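Local atomic coordinates of mandelate racemase/muconate lactonizing enzyme family protein (PDB entry 3T4W), a protein that probably acts as a lyase of the enolase superfamily, whose members start their reactions by drawing a proton from the carbon beside a substrate carboxylate. Residues Y150-P155 against A163-P168; T184-D189 against K215-A220; A246-S251 against A273-V278. All coordinates share one frame; numbering follows the deposited sequence.

Contact 1: residues Y150-P155 against A163-P168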
ATOM      1  N   TYR A 150     -28.222   6.913  25.523  1.00 12.78           N
ATOM      2  CA  TYR A 150     -27.242   7.583  26.357  1.00 13.30           C
ATOM      3  C   TYR A 150     -27.543   9.065  26.443  1.00 13.01           C
ATOM      4  O   TYR A 150     -28.246   9.614  25.594  1.00 12.37           O
ATOM      5  CB  TYR A 150     -25.818   7.342  25.853  1.00 12.06           C
ATOM      6  CG  TYR A 150     -25.395   8.139  24.636  1.00 10.21           C
ATOM      7  CD1 TYR A 150     -25.647   7.671  23.353  1.00 12.34           C
ATOM      8  CD2 TYR A 150     -24.705   9.334  24.771  1.00 10.81           C
ATOM      9  CE1 TYR A 150     -25.242   8.383  22.235  1.00 11.44           C
ATOM     10  CE2 TYR A 150     -24.292  10.050  23.662  1.00 12.89           C
ATOM     11  CZ  TYR A 150     -24.563   9.571  22.396  1.00 12.86           C
ATOM     12  OH  TYR A 150     -24.156  10.284  21.291  1.00 12.88           O
ATOM     13  N   THR A 151     -27.017   9.699  27.481  1.00 13.85           N
ATOM     14  CA  THR A 151     -27.167  11.136  27.651  1.00 14.37           C
ATOM     15  C   THR A 151     -25.828  11.807  27.942  1.00 16.91           C
ATOM     16  O   THR A 151     -24.836  11.153  28.266  1.00 17.03           O
ATOM     17  CB  THR A 151     -28.152  11.469  28.792  1.00 13.92           C
ATOM     18  OG1 THR A 151     -28.308  12.887  28.900  1.00 17.20           O
ATOM     19  CG2 THR A 151     -27.643  10.929  30.114  1.00 15.13           C
ATOM     20  N   TYR A 152     -25.814  13.124  27.818  1.00 20.06           N
ATOM     21  CA  TYR A 152     -24.659  13.918  28.169  1.00 20.54           C
ATOM     22  C   TYR A 152     -24.754  14.168  29.666  1.00 20.67           C
ATOM     23  O   TYR A 152     -25.833  14.038  30.246  1.00 22.83           O
ATOM     24  CB  TYR A 152     -24.725  15.237  27.404  1.00 23.02           C
ATOM     25  CG  TYR A 152     -23.393  15.886  27.110  1.00 25.29           C
ATOM     26  CD1 TYR A 152     -22.802  15.765  25.856  1.00 24.44           C
ATOM     27  CD2 TYR A 152     -22.738  16.647  28.075  1.00 28.86           C
ATOM     28  CE1 TYR A 152     -21.592  16.372  25.576  1.00 26.04           C
ATOM     29  CE2 TYR A 152     -21.526  17.260  27.805  1.00 27.23           C
ATOM     30  CZ  TYR A 152     -20.960  17.115  26.554  1.00 28.56           C
ATOM     31  OH  TYR A 152     -19.758  17.719  26.279  1.00 36.30           O
ATOM     32  N   LEU A 153     -23.637  14.512  30.300  1.00 21.86           N
ATOM     33  CA  LEU A 153     -23.651  14.867  31.719  1.00 22.27           C
ATOM     34  C   LEU A 153     -24.070  16.326  31.911  1.00 25.49           C
ATOM     35  O   LEU A 153     -23.288  17.250  31.688  1.00 23.16           O
ATOM     36  CB  LEU A 153     -22.293  14.589  32.375  1.00 19.19           C
ATOM     37  CG  LEU A 153     -21.908  13.104  32.486  1.00 20.39           C
ATOM     38  CD1 LEU A 153     -20.598  12.945  33.244  1.00 16.44           C
ATOM     39  CD2 LEU A 153     -23.018  12.260  33.134  1.00 13.71           C
ATOM     40  N   TYR A 154     -25.320  16.526  32.312  1.00 23.12           N
ATOM     41  CA  TYR A 154     -25.830  17.867  32.536  1.00 25.57           C
ATOM     42  C   TYR A 154     -25.837  18.163  34.027  1.00 22.38           C
ATOM     43  O   TYR A 154     -25.960  17.249  34.837  1.00 20.02           O
ATOM     44  CB  TYR A 154     -27.246  18.017  31.959  1.00 27.92           C
ATOM     45  CG  TYR A 154     -27.329  17.886  30.451  1.00 26.19           C
ATOM     46  CD1 TYR A 154     -26.768  18.849  29.616  1.00 25.90           C
ATOM     47  CD2 TYR A 154     -27.981  16.805  29.864  1.00 26.63           C
ATOM     48  CE1 TYR A 154     -26.844  18.731  28.240  1.00 26.20           C
ATOM     49  CE2 TYR A 154     -28.064  16.681  28.489  1.00 25.75           C
ATOM     50  CZ  TYR A 154     -27.493  17.645  27.684  1.00 25.52           C
ATOM     51  OH  TYR A 154     -27.569  17.524  26.318  1.00 29.32           O
ATOM     52  N   PRO A 155     -25.716  19.448  34.391  1.00 25.04           N
ATOM     53  CA  PRO A 155     -25.725  19.870  35.796  1.00 24.09           C
ATOM     54  C   PRO A 155     -26.982  19.400  36.512  1.00 21.95           C
ATOM     55  O   PRO A 155     -28.057  19.396  35.921  1.00 19.72           O
ATOM     56  CB  PRO A 155     -25.745  21.402  35.703  1.00 27.07           C
ATOM     57  CG  PRO A 155     -25.224  21.724  34.358  1.00 24.55           C
ATOM     58  CD  PRO A 155     -25.630  20.592  33.467  1.00 24.60           C
ATOM     59  N   ALA A 163     -19.718  26.644  37.141  1.00 37.53           N
ATOM     60  CA  ALA A 163     -18.618  25.838  37.651  1.00 36.23           C
ATOM     61  C   ALA A 163     -18.680  24.413  37.107  1.00 28.29           C
ATOM     62  O   ALA A 163     -17.657  23.831  36.758  1.00 26.52           O
ATOM     63  CB  ALA A 163     -18.635  25.829  39.176  1.00 35.69           C
ATOM     64  N   PHE A 164     -19.893  23.872  37.030  1.00 28.55           N
ATOM     65  CA  PHE A 164     -20.116  22.481  36.642  1.00 24.37           C
ATOM     66  C   PHE A 164     -19.223  22.003  35.502  1.00 23.00           C
ATOM     67  O   PHE A 164     -18.674  20.902  35.559  1.00 23.42           O
ATOM     68  CB  PHE A 164     -21.580  22.267  36.266  1.00 24.74           C
ATOM     69  CG  PHE A 164     -21.882  20.886  35.753  1.00 23.11           C
ATOM     70  CD1 PHE A 164     -22.090  19.835  36.631  1.00 21.63           C
ATOM     71  CD2 PHE A 164     -21.977  20.642  34.395  1.00 19.78           C
ATOM     72  CE1 PHE A 164     -22.379  18.569  36.159  1.00 20.56           C
ATOM     73  CE2 PHE A 164     -22.268  19.379  33.923  1.00 20.45           C
ATOM     74  CZ  PHE A 164     -22.467  18.341  34.803  1.00 19.38           C
ATOM     75  N   TRP A 165     -19.070  22.831  34.477  1.00 19.25           N
ATOM     76  CA  TRP A 165     -18.435  22.381  33.244  1.00 24.07           C
ATOM     77  C   TRP A 165     -16.919  22.140  33.327  1.00 23.72           C
ATOM     78  O   TRP A 165     -16.347  21.478  32.459  1.00 22.47           O
ATOM     79  CB  TRP A 165     -18.797  23.308  32.081  1.00 22.18           C
ATOM     80  CG  TRP A 165     -20.279  23.460  31.887  1.00 21.80           C
ATOM     81  CD1 TRP A 165     -21.040  24.545  32.210  1.00 28.85           C
ATOM     82  CD2 TRP A 165     -21.181  22.492  31.328  1.00 25.52           C
ATOM     83  NE1 TRP A 165     -22.360  24.317  31.885  1.00 29.90           N
ATOM     84  CE2 TRP A 165     -22.472  23.065  31.342  1.00 24.74           C
ATOM     85  CE3 TRP A 165     -21.022  21.197  30.816  1.00 23.94           C
ATOM     86  CZ2 TRP A 165     -23.594  22.392  30.865  1.00 26.19           C
ATOM     87  CZ3 TRP A 165     -22.141  20.529  30.340  1.00 26.38           C
ATOM     88  CH2 TRP A 165     -23.410  21.128  30.369  1.00 28.11           C
ATOM     89  N   THR A 166     -16.272  22.659  34.365  1.00 21.33           N
ATOM     90  CA  THR A 166     -14.860  22.352  34.588  1.00 23.66           C
ATOM     91  C   THR A 166     -14.666  21.570  35.881  1.00 25.07           C
ATOM     92  O   THR A 166     -13.595  21.621  36.499  1.00 21.88           O
ATOM     93  CB  THR A 166     -13.995  23.618  34.661  1.00 22.13           C
ATOM     94  OG1 THR A 166     -14.424  24.426  35.764  1.00 23.19           O
ATOM     95  CG2 THR A 166     -14.094  24.413  33.370  1.00 22.30           C
ATOM     96  N   SER A 167     -15.704  20.840  36.281  1.00 20.56           N
ATOM     97  CA  SER A 167     -15.711  20.154  37.570  1.00 18.87           C
ATOM     98  C   SER A 167     -15.822  18.639  37.425  1.00 16.79           C
ATOM     99  O   SER A 167     -16.885  18.116  37.099  1.00 16.30           O
ATOM    100  CB  SER A 167     -16.855  20.691  38.443  1.00 19.33           C
ATOM    101  OG  SER A 167     -17.087  19.879  39.579  1.00 18.24           O
ATOM    102  N   PRO A 168     -14.715  17.925  37.669  1.00 22.13           N
ATOM    103  CA  PRO A 168     -14.755  16.459  37.700  1.00 17.13           C
ATOM    104  C   PRO A 168     -15.706  15.972  38.788  1.00 18.62           C
ATOM    105  O   PRO A 168     -16.443  15.003  38.580  1.00 16.90           O
ATOM    106  CB  PRO A 168     -13.315  16.079  38.052  1.00 17.03           C
ATOM    107  CG  PRO A 168     -12.498  17.246  37.609  1.00 15.57           C
ATOM    108  CD  PRO A 168     -13.353  18.445  37.880  1.00 19.55           C
TER
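Pro-155 lies over one face of the Phe-164 ring, its CG 3.8 Å from the ring centroid and 27° off the normal, a CH-pi contact. The nearest ring carbon to that CG is Phe-164 CD2, at 3.4 Å, and Pro-155 CA also stands above the same face. At the edge of the ring, near its plane, Leu-153 O lies 3.3 Å from Phe-164 CE2. Phe-164 is thus set against the backbone of the strand's exit as much as against side chains. Its CG is anti to the backbone N (chi1 176°), which sends the ring across to the proline. Trp-165 has CG anti to the carbonyl carbon and beside its own backbone N (chi1 -55°), and reaches over with the far side of its benzene ring. Trp-165 CZ2 is 3.8 Å from Pro-155 CD. Trp-165 CZ3 and CH2 come close to Tyr-152 CE2 and Tyr-154 CD1, respectively; both tyrosines meet the indole at its edge. Phe-164 CD2 lies over one indole face, while Trp-165 CD2 stands at the edge of the Phe-164 ring. With Phe-164 cut back to alanine, Pro-155 would probably lose the ring it lies over and the indole part of the cover on one face. No hydrogen bond joins the two segments. Behind them, Ser-167 OG caps Met-170 N at the start of helix 168-180, while Tyr-154 stacks on Trp-40. In the barrel, the contact lies at the C-terminal end of strand 146-152 and just beyond it, where Leu-153 still bonds through its backbone to Lys-187 of strand 185-188, and Phe-164 packs on Met-170 and Ser-174 of helix 168-180.

Contact 2: residues T184-D189 against K215-A220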
ATOM      1  N   THR A 184     -26.998   3.455  30.744  1.00 15.96           N
ATOM      2  CA  THR A 184     -25.860   2.552  30.803  1.00 16.78           C
ATOM      3  C   THR A 184     -24.636   3.134  30.101  1.00 16.65           C
ATOM      4  O   THR A 184     -23.648   2.426  29.886  1.00 15.85           O
ATOM      5  CB  THR A 184     -26.210   1.208  30.166  1.00 17.19           C
ATOM      6  OG1 THR A 184     -26.636   1.416  28.812  1.00 13.22           O
ATOM      7  CG2 THR A 184     -27.335   0.546  30.942  1.00 17.29           C
ATOM      8  N   ALA A 185     -24.724   4.418  29.738  1.00 13.76           N
ATOM      9  CA  ALA A 185     -23.628   5.151  29.092  1.00 16.23           C
ATOM     10  C   ALA A 185     -23.801   6.667  29.233  1.00 16.01           C
ATOM     11  O   ALA A 185     -24.914   7.179  29.229  1.00 13.35           O
ATOM     12  CB  ALA A 185     -23.517   4.775  27.623  1.00 15.80           C
ATOM     13  N   ILE A 186     -22.689   7.382  29.341  1.00 15.49           N
ATOM     14  CA  ILE A 186     -22.739   8.816  29.565  1.00 15.02           C
ATOM     15  C   ILE A 186     -21.602   9.502  28.814  1.00 17.94           C
ATOM     16  O   ILE A 186     -20.496   8.966  28.734  1.00 15.23           O
ATOM     17  CB  ILE A 186     -22.631   9.142  31.061  1.00 15.26           C
ATOM     18  CG1 ILE A 186     -21.419   8.435  31.668  1.00 16.12           C
ATOM     19  CG2 ILE A 186     -23.888   8.719  31.789  1.00 13.34           C
ATOM     20  CD1 ILE A 186     -21.414   8.450  33.168  1.00 22.23           C
ATOM     21  N   LYS A 187     -21.887  10.683  28.264  1.00 16.94           N
ATOM     22  CA  LYS A 187     -20.902  11.448  27.510  1.00 16.80           C
ATOM     23  C   LYS A 187     -20.546  12.771  28.194  1.00 19.35           C
ATOM     24  O   LYS A 187     -21.368  13.367  28.889  1.00 20.69           O
ATOM     25  CB  LYS A 187     -21.398  11.711  26.085  1.00 17.26           C
ATOM     26  CG  LYS A 187     -20.381  12.433  25.217  1.00 18.88           C
ATOM     27  CD  LYS A 187     -20.574  12.129  23.747  1.00 16.48           C
ATOM     28  CE  LYS A 187     -21.672  12.977  23.143  1.00 16.09           C
ATOM     29  NZ  LYS A 187     -22.063  12.420  21.818  1.00 16.87           N
ATOM     30  N   PHE A 188     -19.313  13.219  27.990  1.00 15.13           N
ATOM     31  CA  PHE A 188     -18.841  14.484  28.543  1.00 18.44           C
ATOM     32  C   PHE A 188     -17.735  15.025  27.647  1.00 19.90           C
ATOM     33  O   PHE A 188     -17.139  14.269  26.882  1.00 18.33           O
ATOM     34  CB  PHE A 188     -18.330  14.299  29.982  1.00 17.79           C
ATOM     35  CG  PHE A 188     -17.365  13.148  30.148  1.00 18.29           C
ATOM     36  CD1 PHE A 188     -17.820  11.840  30.173  1.00 16.68           C
ATOM     37  CD2 PHE A 188     -16.009  13.374  30.278  1.00 16.31           C
ATOM     38  CE1 PHE A 188     -16.938  10.778  30.322  1.00 13.82           C
ATOM     39  CE2 PHE A 188     -15.121  12.313  30.424  1.00 18.54           C
ATOM     40  CZ  PHE A 188     -15.589  11.016  30.450  1.00 13.40           C
ATOM     41  N   ASP A 189     -17.481  16.328  27.714  1.00 19.65           N
ATOM     42  CA  ASP A 189     -16.317  16.896  27.033  1.00 22.87           C
ATOM     43  C   ASP A 189     -15.593  17.906  27.901  1.00 17.62           C
ATOM     44  O   ASP A 189     -16.038  19.039  28.037  1.00 15.74           O
ATOM     45  CB  ASP A 189     -16.673  17.553  25.698  1.00 21.23           C
ATOM     46  CG  ASP A 189     -15.430  17.885  24.878  1.00 22.68           C
ATOM     47  OD1 ASP A 189     -14.328  17.457  25.291  1.00 22.93           O
ATOM     48  OD2 ASP A 189     -15.541  18.554  23.832  1.00 19.78           O
ATOM     49  N   LYS A 215     -11.077   9.884  35.500  1.00 15.39           N
ATOM     50  CA  LYS A 215     -10.811   9.247  36.782  1.00 18.03           C
ATOM     51  C   LYS A 215     -12.055   9.293  37.671  1.00 16.28           C
ATOM     52  O   LYS A 215     -12.512   8.261  38.169  1.00 16.02           O
ATOM     53  CB  LYS A 215      -9.613   9.895  37.481  1.00 16.53           C
ATOM     54  CG  LYS A 215      -9.069   9.070  38.641  1.00 20.21           C
ATOM     55  CD  LYS A 215      -7.753   9.627  39.181  1.00 18.32           C
ATOM     56  CE  LYS A 215      -7.193   8.701  40.256  1.00 25.36           C
ATOM     57  NZ  LYS A 215      -5.775   8.993  40.610  1.00 36.13           N
ATOM     58  N   ALA A 216     -12.611  10.488  37.844  1.00 13.09           N
ATOM     59  CA  ALA A 216     -13.765  10.679  38.717  1.00 14.39           C
ATOM     60  C   ALA A 216     -15.023   9.943  38.229  1.00 13.09           C
ATOM     61  O   ALA A 216     -15.677   9.245  38.991  1.00 13.55           O
ATOM     62  CB  ALA A 216     -14.045  12.178  38.913  1.00 12.68           C
ATOM     63  N   ILE A 217     -15.356  10.094  36.958  1.00 13.80           N
ATOM     64  CA  ILE A 217     -16.556   9.461  36.428  1.00 13.86           C
ATOM     65  C   ILE A 217     -16.444   7.928  36.427  1.00 15.11           C
ATOM     66  O   ILE A 217     -17.399   7.228  36.771  1.00 13.30           O
ATOM     67  CB  ILE A 217     -16.871  10.000  35.023  1.00 12.28           C
ATOM     68  CG1 ILE A 217     -17.112  11.510  35.100  1.00 12.50           C
ATOM     69  CG2 ILE A 217     -18.050   9.273  34.418  1.00 10.17           C
ATOM     70  CD1 ILE A 217     -17.051  12.210  33.758  1.00 13.54           C
ATOM     71  N   ARG A 218     -15.275   7.408  36.058  1.00 15.03           N
ATOM     72  CA  ARG A 218     -15.065   5.961  36.074  1.00 14.63           C
ATOM     73  C   ARG A 218     -15.141   5.427  37.496  1.00 16.92           C
ATOM     74  O   ARG A 218     -15.707   4.359  37.741  1.00 18.51           O
ATOM     75  CB  ARG A 218     -13.728   5.577  35.429  1.00 13.80           C
ATOM     76  CG  ARG A 218     -13.376   4.091  35.554  1.00 14.83           C
ATOM     77  CD  ARG A 218     -14.421   3.185  34.881  1.00 16.23           C
ATOM     78  NE  ARG A 218     -14.394   3.285  33.421  1.00 14.71           N
ATOM     79  CZ  ARG A 218     -15.371   2.873  32.616  1.00 18.73           C
ATOM     80  NH1 ARG A 218     -15.250   3.012  31.301  1.00 18.27           N
ATOM     81  NH2 ARG A 218     -16.476   2.332  33.120  1.00 20.33           N
ATOM     82  N   ALA A 219     -14.576   6.176  38.437  1.00 16.48           N
ATOM     83  CA  ALA A 219     -14.589   5.759  39.834  1.00 18.36           C
ATOM     84  C   ALA A 219     -16.022   5.623  40.323  1.00 17.07           C
ATOM     85  O   ALA A 219     -16.408   4.609  40.905  1.00 18.13           O
ATOM     86  CB  ALA A 219     -13.833   6.759  40.694  1.00 18.17           C
ATOM     87  N   ALA A 220     -16.808   6.658  40.064  1.00 14.26           N
ATOM     88  CA  ALA A 220     -18.192   6.710  40.508  1.00 16.68           C
ATOM     89  C   ALA A 220     -19.096   5.604  39.926  1.00 16.71           C
ATOM     90  O   ALA A 220     -19.896   5.022  40.648  1.00 19.11           O
ATOM     91  CB  ALA A 220     -18.775   8.096  40.220  1.00 14.06           C
TER
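Ile-217 of helix 204-221 meets Ile-186 and Phe-188 of strand 185-188 within a beta-alpha-beta crossover that returns to the parallel strand 226-229, one unit of the barrel in the enolase superfamily. Ile-186 and Phe-188, two residues apart on the strand, both point toward the helix, and one isoleucine serves both through its two branches. Its CG2, anti to the backbone N, slides past the oppositely directed end of Ile-186, with CD1 of Ile-186 at 3.7 Å from CG2 of Ile-217. Its longer branch, with CG1 beside the backbone N (chi1 -61°), runs head-on at the aromatic ring. Phe-188 CG sits between the backbone N and the carbonyl carbon (chi1 49°), and the ring turns a face to the oncoming methyl. No polar group takes part across these segments, so the joint is purely apolar and buried. Ala-175 of helix 168-180 and Leu-227 of strand 226-229 also touch Ile-217, between the helices and the barrel strands. Lys-187, between the two contact residues, is directed away from the helix and forms salt bridges with Glu-256 and Glu-357. The Phe-188 ring receives Ile-217 CD1 almost exactly over its centre, in a CH-pi contact 3.5 Å from that atom to the ring centroid and only 4° off the normal.

Contact 3: residues A246-S251 against A273-V278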
ATOM      1  N   ALA A 246      -3.812   9.678  26.878  1.00 11.25           N
ATOM      2  CA  ALA A 246      -3.857  10.080  28.279  1.00 12.47           C
ATOM      3  C   ALA A 246      -5.125   9.585  28.971  1.00 13.69           C
ATOM      4  O   ALA A 246      -5.100   9.296  30.165  1.00 14.42           O
ATOM      5  CB  ALA A 246      -3.718  11.592  28.417  1.00 10.67           C
ATOM      6  N   ILE A 247      -6.222   9.470  28.225  1.00 11.90           N
ATOM      7  CA  ILE A 247      -7.482   8.989  28.800  1.00 14.53           C
ATOM      8  C   ILE A 247      -7.738   7.489  28.551  1.00 16.37           C
ATOM      9  O   ILE A 247      -8.727   6.924  29.034  1.00 13.97           O
ATOM     10  CB  ILE A 247      -8.681   9.794  28.288  1.00 14.85           C
ATOM     11  CG1 ILE A 247      -8.845   9.588  26.781  1.00 15.70           C
ATOM     12  CG2 ILE A 247      -8.528  11.276  28.646  1.00 13.04           C
ATOM     13  CD1 ILE A 247      -9.878  10.481  26.158  1.00 16.86           C
ATOM     14  N   ALA A 248      -6.843   6.844  27.811  1.00 17.51           N
ATOM     15  CA  ALA A 248      -7.015   5.426  27.485  1.00 15.99           C
ATOM     16  C   ALA A 248      -7.102   4.521  28.719  1.00 15.15           C
ATOM     17  O   ALA A 248      -7.830   3.534  28.714  1.00 15.45           O
ATOM     18  CB  ALA A 248      -5.914   4.956  26.552  1.00 13.79           C
ATOM     19  N   PRO A 249      -6.346   4.846  29.776  1.00 15.94           N
ATOM     20  CA  PRO A 249      -6.403   3.993  30.967  1.00 16.60           C
ATOM     21  C   PRO A 249      -7.813   3.865  31.547  1.00 18.01           C
ATOM     22  O   PRO A 249      -8.173   2.812  32.074  1.00 23.03           O
ATOM     23  CB  PRO A 249      -5.481   4.719  31.959  1.00 17.76           C
ATOM     24  CG  PRO A 249      -4.522   5.469  31.101  1.00 13.69           C
ATOM     25  CD  PRO A 249      -5.313   5.893  29.891  1.00 14.18           C
ATOM     26  N   TYR A 250      -8.607   4.922  31.448  1.00 16.03           N
ATOM     27  CA  TYR A 250      -9.934   4.914  32.058  1.00 17.44           C
ATOM     28  C   TYR A 250     -10.933   4.204  31.166  1.00 14.74           C
ATOM     29  O   TYR A 250     -12.128   4.149  31.458  1.00 14.90           O
ATOM     30  CB  TYR A 250     -10.349   6.338  32.461  1.00 12.67           C
ATOM     31  CG  TYR A 250      -9.288   6.917  33.360  1.00 14.89           C
ATOM     32  CD1 TYR A 250      -9.293   6.657  34.726  1.00 14.44           C
ATOM     33  CD2 TYR A 250      -8.228   7.646  32.834  1.00 15.13           C
ATOM     34  CE1 TYR A 250      -8.301   7.148  35.549  1.00 14.07           C
ATOM     35  CE2 TYR A 250      -7.229   8.140  33.648  1.00 15.71           C
ATOM     36  CZ  TYR A 250      -7.269   7.886  35.003  1.00 17.79           C
ATOM     37  OH  TYR A 250      -6.271   8.374  35.815  1.00 24.27           O
ATOM     38  N   SER A 251     -10.405   3.648  30.079  1.00 13.23           N
ATOM     39  CA  SER A 251     -11.142   2.749  29.196  1.00 13.81           C
ATOM     40  C   SER A 251     -12.443   3.305  28.613  1.00 14.27           C
ATOM     41  O   SER A 251     -13.497   2.694  28.766  1.00 13.28           O
ATOM     42  CB  SER A 251     -11.429   1.436  29.922  1.00 15.71           C
ATOM     43  OG  SER A 251     -11.980   0.497  29.019  1.00 23.80           O
ATOM     44  N   ALA A 273      -3.335   5.265  16.227  1.00 10.61           N
ATOM     45  CA  ALA A 273      -2.310   5.607  17.212  1.00 14.30           C
ATOM     46  C   ALA A 273      -2.803   5.564  18.663  1.00 15.65           C
ATOM     47  O   ALA A 273      -2.006   5.693  19.595  1.00 21.34           O
ATOM     48  CB  ALA A 273      -1.690   6.973  16.887  1.00  9.95           C
ATOM     49  N   VAL A 274      -4.108   5.388  18.842  1.00 10.75           N
ATOM     50  CA  VAL A 274      -4.718   5.350  20.165  1.00 13.52           C
ATOM     51  C   VAL A 274      -5.503   4.049  20.318  1.00 15.70           C
ATOM     52  O   VAL A 274      -5.979   3.489  19.330  1.00 14.45           O
ATOM     53  CB  VAL A 274      -5.677   6.562  20.398  1.00 16.45           C
ATOM     54  CG1 VAL A 274      -5.000   7.887  20.026  1.00 11.61           C
ATOM     55  CG2 VAL A 274      -6.983   6.388  19.621  1.00 12.19           C
ATOM     56  N   PRO A 275      -5.631   3.549  21.554  1.00 15.07           N
ATOM     57  CA  PRO A 275      -6.377   2.308  21.792  1.00 18.10           C
ATOM     58  C   PRO A 275      -7.896   2.495  21.752  1.00 16.80           C
ATOM     59  O   PRO A 275      -8.604   1.496  21.633  1.00 14.49           O
ATOM     60  CB  PRO A 275      -5.957   1.905  23.213  1.00 15.44           C
ATOM     61  CG  PRO A 275      -4.783   2.760  23.549  1.00 15.37           C
ATOM     62  CD  PRO A 275      -4.960   4.022  22.768  1.00 15.23           C
ATOM     63  N   ILE A 276      -8.385   3.733  21.850  1.00 13.07           N
ATOM     64  CA  ILE A 276      -9.830   3.973  21.908  1.00 11.80           C
ATOM     65  C   ILE A 276     -10.496   3.902  20.535  1.00 13.13           C
ATOM     66  O   ILE A 276      -9.983   4.438  19.553  1.00 12.87           O
ATOM     67  CB  ILE A 276     -10.184   5.345  22.553  1.00 14.02           C
ATOM     68  CG1 ILE A 276      -9.317   5.625  23.775  1.00 13.78           C
ATOM     69  CG2 ILE A 276     -11.666   5.438  22.908  1.00 13.97           C
ATOM     70  CD1 ILE A 276      -8.280   6.683  23.508  1.00 18.58           C
ATOM     71  N   PRO A 277     -11.654   3.232  20.462  1.00 13.75           N
ATOM     72  CA  PRO A 277     -12.452   3.284  19.237  1.00 11.37           C
ATOM     73  C   PRO A 277     -12.815   4.731  18.916  1.00 13.92           C
ATOM     74  O   PRO A 277     -13.217   5.485  19.809  1.00 13.21           O
ATOM     75  CB  PRO A 277     -13.715   2.502  19.610  1.00 15.21           C
ATOM     76  CG  PRO A 277     -13.285   1.604  20.737  1.00 14.42           C
ATOM     77  CD  PRO A 277     -12.275   2.392  21.501  1.00 13.20           C
ATOM     78  N   VAL A 278     -12.673   5.114  17.654  1.00 11.91           N
ATOM     79  CA  VAL A 278     -13.024   6.464  17.238  1.00 12.45           C
ATOM     80  C   VAL A 278     -14.462   6.569  16.698  1.00 11.41           C
ATOM     81  O   VAL A 278     -14.889   5.762  15.872  1.00 10.25           O
ATOM     82  CB  VAL A 278     -12.034   6.988  16.194  1.00 12.03           C
ATOM     83  CG1 VAL A 278     -12.383   8.411  15.806  1.00 11.20           C
ATOM     84  CG2 VAL A 278     -10.616   6.919  16.740  1.00 13.89           C
TER
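Two helix-to-strand connections, at the end of the beta/alpha barrel where its strands begin, meet here: the turn that ends helix 237-247 and the proline-rich link carrying the chain from helix 264-273 to strand 278-280. Ala-248 carries most of the first segment's contact, and its CB points toward the second. This CB rests against the ring of Pro-275, 3.9 Å from Pro-275 CG and nearly as close to CD, and Ala-248 CB lies 4.2 Å from Ile-276 CD1. The same Ile-276 methyl also reaches Ile-247, whose CG1 is 4.4 Å away. Ile-247 does not aim its CB at the partner; with CG1 set between the backbone N and the carbonyl carbon (chi1 65°), its longer branch is turned nearer to Ile-276. The small side chain of Ala-248 is consistent with the close approach of the backbones, Ala-248 CA and Ile-276 CA being 6.4 Å apart. Contact is apolar throughout and modest in extent, with no hydrogen bond between the segments. The turn holds its own shape instead: Tyr-250 N bonds to Ile-247 O at 3.1 Å and Ser-251 N to Ala-248 O at 2.9 Å, after which Ser-251 takes up left-handed backbone angles (phi 56°, psi 56°) as the chain leaves toward strand 254-256. A second subunit lies alongside, with Asn-245 of that subunit packing on Pro-275 and Ala-238 of that subunit on Pro-277. Within the chain, Tyr-250 packs against helix 204-221 through Val-211 and Cys-214, Pro-275 touches Asn-245 of helix 237-247, and Pro-277 bonds through its backbone to Tyr-255 of strand 254-256, just ahead of strand 278-280.

How the contacts relate
Contact 2 is the wholly buried one, an isoleucine of a helix packed on a barrel strand, whereas contacts 1 and 3 are partly buried and lie largely in the loops next to strands and helix ends. Contacts 1 and 2 share the sheet: strands 146-152 and 185-188 are neighbours, and Thr-151 O probably hydrogen-bonds to Lys-187 N. Contact 3 leans on the helix of contact 2 instead, through a probable bond from Arg-218 NE to Tyr-250 O. It does not touch contact 1, about 11 Å off at the nearest atoms. Aromatic rings dominate contact 1, one ring face marks contact 2, and aliphatic groups alone make contact 3; the second subunit comes within reach of both contacts 2 and 3.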